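Local coordinates for DUF309 domain-containing protein (Thermus thermophilus, PDB 2CWY), which is of unknown function, belonging to the DUF309 family and folding as a small, all-helical single-chain protein, at residues Trp12-Tyr18 and Leu49-Arg53. Numbering follows the deposited sequence.
Sequences WRAGRYY and LHQRR
A Schellman turn ends helix 5-13, and the link it makes to helix 17-30 packs Tyr17 against the C-terminal end of helix 33-53, where Leu49 meets it. Gly15, the C-prime residue, suits the turn because its phi is positive; its N bonds to Trp12 O at 3.0 Å. In Tyr17, CG lies anti to the carbonyl carbon (chi1 -56°), which sends the broad flat ring across to Leu49, whose CB sits over the centre of one face, 3.6 Å from the ring centroid. The backbone of Gly15 lies over the opposite face. Leu49, branched and apolar, reaches further with CD1, 3.5 Å from Tyr17 CE1 and 3.4 Å from Trp12 CZ2. Trp12, whose indole also packs on Leu45, Ala46 and Leu84, has NE1 bonded to Glu87 OE1 of helix 81-92. With an alanine instead of Tyr17, the space between the Gly15 turn and Leu49 would probably be left open and Leu49 CB would lose its aromatic face. Toward the surface, the extended chain of Arg53, suited there by its charged end, brings NE 3.6 Å from Tyr17 CE2, the guanidinium plane 67° from the ring. His50 offers a flat face to Tyr18 CB, 4.2 Å from the His50 centroid, the ring planes 36° apart. His50 ND1 also shares a water at 3.0 Å, and that water accepts from Tyr18 N.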
ATOM      1  N   TRP A  12       4.802  -3.220  -8.195  1.00 11.90           N
ATOM      2  CA  TRP A  12       3.417  -2.773  -8.353  1.00 12.11           C
ATOM      3  C   TRP A  12       3.056  -2.581  -9.826  1.00 10.66           C
ATOM      4  O   TRP A  12       1.981  -2.998 -10.269  1.00 10.79           O
ATOM      5  CB  TRP A  12       3.211  -1.459  -7.604  1.00 10.78           C
ATOM      6  CG  TRP A  12       1.801  -0.912  -7.645  1.00 14.67           C
ATOM      7  CD1 TRP A  12       1.164  -0.339  -8.717  1.00 15.69           C
ATOM      8  CD2 TRP A  12       0.868  -0.859  -6.554  1.00 13.39           C
ATOM      9  NE1 TRP A  12      -0.100   0.067  -8.358  1.00 15.08           N
ATOM     10  CE2 TRP A  12      -0.306  -0.237  -7.038  1.00 14.73           C
ATOM     11  CE3 TRP A  12       0.911  -1.274  -5.216  1.00 15.50           C
ATOM     12  CZ2 TRP A  12      -1.429  -0.017  -6.228  1.00 13.93           C
ATOM     13  CZ3 TRP A  12      -0.213  -1.054  -4.408  1.00 13.45           C
ATOM     14  CH2 TRP A  12      -1.361  -0.432  -4.921  1.00 16.30           C
ATOM     15  N   ARG A  13       3.951  -1.939 -10.569  1.00 10.62           N
ATOM     16  CA  ARG A  13       3.736  -1.697 -11.999  1.00 12.59           C
ATOM     17  C   ARG A  13       3.670  -3.006 -12.773  1.00 11.67           C
ATOM     18  O   ARG A  13       2.973  -3.110 -13.790  1.00 11.89           O
ATOM     19  CB  ARG A  13       4.862  -0.827 -12.567  1.00 15.50           C
ATOM     20  CG  ARG A  13       4.734   0.639 -12.220  1.00 21.92           C
ATOM     21  CD  ARG A  13       5.764   1.452 -12.969  1.00 26.94           C
ATOM     22  NE  ARG A  13       7.072   1.416 -12.321  1.00 31.80           N
ATOM     23  CZ  ARG A  13       7.466   2.286 -11.398  1.00 32.08           C
ATOM     24  NH1 ARG A  13       6.650   3.263 -11.017  1.00 34.12           N
ATOM     25  NH2 ARG A  13       8.675   2.178 -10.856  1.00 34.09           N
ATOM     26  N   ALA A  14       4.404  -4.002 -12.294  1.00 11.09           N
ATOM     27  CA  ALA A  14       4.407  -5.314 -12.933  1.00 12.80           C
ATOM     28  C   ALA A  14       3.247  -6.192 -12.437  1.00 13.16           C
ATOM     29  O   ALA A  14       3.159  -7.375 -12.786  1.00 13.59           O
ATOM     30  CB  ALA A  14       5.740  -6.012 -12.698  1.00 11.99           C
ATOM     31  N   GLY A  15       2.366  -5.613 -11.625  1.00 12.23           N
ATOM     32  CA  GLY A  15       1.217  -6.354 -11.116  1.00 13.69           C
ATOM     33  C   GLY A  15       1.496  -7.410 -10.055  1.00 13.25           C
ATOM     34  O   GLY A  15       0.684  -8.318  -9.830  1.00 11.90           O
ATOM     35  N   ARG A  16       2.642  -7.301  -9.398  1.00 12.22           N
ATOM     36  CA  ARG A  16       3.023  -8.244  -8.354  1.00 11.28           C
ATOM     37  C   ARG A  16       2.594  -7.707  -6.991  1.00 10.67           C
ATOM     38  O   ARG A  16       3.420  -7.424  -6.129  1.00  9.96           O
ATOM     39  CB  ARG A  16       4.533  -8.469  -8.397  1.00 11.66           C
ATOM     40  CG  ARG A  16       4.978  -9.144  -9.698  1.00 18.10           C
ATOM     41  CD  ARG A  16       5.771 -10.410  -9.406  1.00 23.09           C
ATOM     42  NE  ARG A  16       7.155 -10.112  -9.065  1.00 25.44           N
ATOM     43  CZ  ARG A  16       7.941 -10.906  -8.343  1.00 26.41           C
ATOM     44  NH1 ARG A  16       9.193 -10.545  -8.095  1.00 26.00           N
ATOM     45  NH2 ARG A  16       7.472 -12.051  -7.852  1.00 28.83           N
ATOM     46  N   TYR A  17       1.287  -7.572  -6.821  1.00  9.71           N
ATOM     47  CA  TYR A  17       0.710  -7.036  -5.592  1.00 10.03           C
ATOM     48  C   TYR A  17       1.021  -7.823  -4.331  1.00 11.31           C
ATOM     49  O   TYR A  17       1.309  -7.239  -3.287  1.00  9.67           O
ATOM     50  CB  TYR A  17      -0.803  -6.905  -5.745  1.00 10.07           C
ATOM     51  CG  TYR A  17      -1.209  -6.062  -6.928  1.00 12.10           C
ATOM     52  CD1 TYR A  17      -0.749  -4.742  -7.068  1.00 13.19           C
ATOM     53  CD2 TYR A  17      -2.051  -6.576  -7.913  1.00 11.78           C
ATOM     54  CE1 TYR A  17      -1.122  -3.965  -8.166  1.00 14.09           C
ATOM     55  CE2 TYR A  17      -2.428  -5.813  -9.010  1.00 12.61           C
ATOM     56  CZ  TYR A  17      -1.966  -4.512  -9.132  1.00 14.80           C
ATOM     57  OH  TYR A  17      -2.369  -3.765 -10.219  1.00 16.70           O
ATOM     58  N   TYR A  18       0.963  -9.146  -4.418  1.00 12.54           N
ATOM     59  CA  TYR A  18       1.244  -9.959  -3.242  1.00 15.11           C
ATOM     60  C   TYR A  18       2.728  -9.821  -2.867  1.00 14.35           C
ATOM     61  O   TYR A  18       3.090  -9.820  -1.692  1.00 12.03           O
ATOM     62  CB  TYR A  18       0.868 -11.419  -3.523  1.00 17.29           C
ATOM     63  CG  TYR A  18       0.418 -12.185  -2.292  1.00 20.14           C
ATOM     64  CD1 TYR A  18      -0.151 -13.450  -2.411  1.00 19.88           C
ATOM     65  CD2 TYR A  18       0.557 -11.642  -1.014  1.00 19.91           C
ATOM     66  CE1 TYR A  18      -0.569 -14.164  -1.285  1.00 23.76           C
ATOM     67  CE2 TYR A  18       0.143 -12.345   0.122  1.00 22.76           C
ATOM     68  CZ  TYR A  18      -0.420 -13.605  -0.023  1.00 22.92           C
ATOM     69  OH  TYR A  18      -0.838 -14.304   1.092  1.00 23.82           O
ATOM     70  N   LEU A  49      -5.892  -5.047  -4.186  1.00  8.10           N
ATOM     71  CA  LEU A  49      -5.788  -5.370  -5.599  1.00  8.08           C
ATOM     72  C   LEU A  49      -5.555  -6.856  -5.841  1.00  8.80           C
ATOM     73  O   LEU A  49      -6.056  -7.412  -6.828  1.00  7.34           O
ATOM     74  CB  LEU A  49      -4.685  -4.531  -6.250  1.00  9.53           C
ATOM     75  CG  LEU A  49      -4.978  -3.033  -6.167  1.00 12.28           C
ATOM     76  CD1 LEU A  49      -3.850  -2.266  -6.840  1.00 14.53           C
ATOM     77  CD2 LEU A  49      -6.307  -2.719  -6.838  1.00 14.52           C
ATOM     78  N   HIS A  50      -4.805  -7.498  -4.943  1.00  6.67           N
ATOM     79  CA  HIS A  50      -4.546  -8.932  -5.057  1.00  7.50           C
ATOM     80  C   HIS A  50      -5.875  -9.678  -4.889  1.00  6.55           C
ATOM     81  O   HIS A  50      -6.184 -10.590  -5.655  1.00  8.18           O
ATOM     82  CB  HIS A  50      -3.564  -9.392  -3.978  1.00  8.37           C
ATOM     83  CG  HIS A  50      -3.373 -10.878  -3.931  1.00 11.77           C
ATOM     84  ND1 HIS A  50      -2.803 -11.591  -4.962  1.00 13.48           N
ATOM     85  CD2 HIS A  50      -3.714 -11.788  -2.989  1.00 12.45           C
ATOM     86  CE1 HIS A  50      -2.801 -12.877  -4.660  1.00 13.74           C
ATOM     87  NE2 HIS A  50      -3.350 -13.025  -3.468  1.00 15.59           N
ATOM     88  N   GLN A  51      -6.663  -9.289  -3.889  1.00  7.97           N
ATOM     89  CA  GLN A  51      -7.949  -9.941  -3.673  1.00  8.65           C
ATOM     90  C   GLN A  51      -8.843  -9.811  -4.892  1.00  8.14           C
ATOM     91  O   GLN A  51      -9.496 -10.765  -5.287  1.00  7.18           O
ATOM     92  CB  GLN A  51      -8.668  -9.355  -2.458  1.00 10.49           C
ATOM     93  CG  GLN A  51      -8.077  -9.803  -1.120  1.00 11.07           C
ATOM     94  CD  GLN A  51      -8.159 -11.305  -0.917  1.00 13.52           C
ATOM     95  OE1 GLN A  51      -9.245 -11.877  -0.895  1.00 14.01           O
ATOM     96  NE2 GLN A  51      -7.005 -11.949  -0.756  1.00 12.89           N
ATOM     97  N   ARG A  52      -8.862  -8.631  -5.497  1.00  9.03           N
ATOM     98  CA  ARG A  52      -9.714  -8.428  -6.657  1.00 10.96           C
ATOM     99  C   ARG A  52      -9.268  -9.239  -7.867  1.00 12.74           C
ATOM    100  O   ARG A  52     -10.091  -9.642  -8.688  1.00 13.32           O
ATOM    101  CB  ARG A  52      -9.828  -6.926  -6.950  1.00 11.19           C
ATOM    102  CG  ARG A  52     -10.803  -6.279  -5.947  1.00 12.32           C
ATOM    103  CD  ARG A  52     -12.257  -6.559  -6.374  1.00 14.69           C
ATOM    104  NE  ARG A  52     -12.473  -5.861  -7.627  1.00 16.38           N
ATOM    105  CZ  ARG A  52     -12.878  -4.599  -7.725  1.00 13.68           C
ATOM    106  NH1 ARG A  52     -12.991  -4.051  -8.919  1.00 16.16           N
ATOM    107  NH2 ARG A  52     -13.246  -3.911  -6.655  1.00 14.98           N
ATOM    108  N   ARG A  53      -7.975  -9.515  -7.958  1.00 12.49           N
ATOM    109  CA  ARG A  53      -7.462 -10.328  -9.055  1.00 16.80           C
ATOM    110  C   ARG A  53      -7.990 -11.752  -8.928  1.00 15.98           C
ATOM    111  O   ARG A  53      -8.101 -12.487  -9.922  1.00 15.33           O
ATOM    112  CB  ARG A  53      -5.937 -10.361  -9.026  1.00 19.70           C
ATOM    113  CG  ARG A  53      -5.269  -9.331  -9.897  1.00 26.86           C
ATOM    114  CD  ARG A  53      -3.802  -9.691 -10.021  1.00 31.16           C
ATOM    115  NE  ARG A  53      -3.082  -8.796 -10.915  1.00 36.16           N
ATOM    116  CZ  ARG A  53      -1.797  -8.935 -11.215  1.00 36.61           C
ATOM    117  NH1 ARG A  53      -1.101  -9.936 -10.690  1.00 38.18           N
ATOM    118  NH2 ARG A  53      -1.206  -8.075 -12.035  1.00 39.07           N
TER
HETATM  119  O   HOH W   1      -0.789 -10.306  -6.858  1.00 19.02           O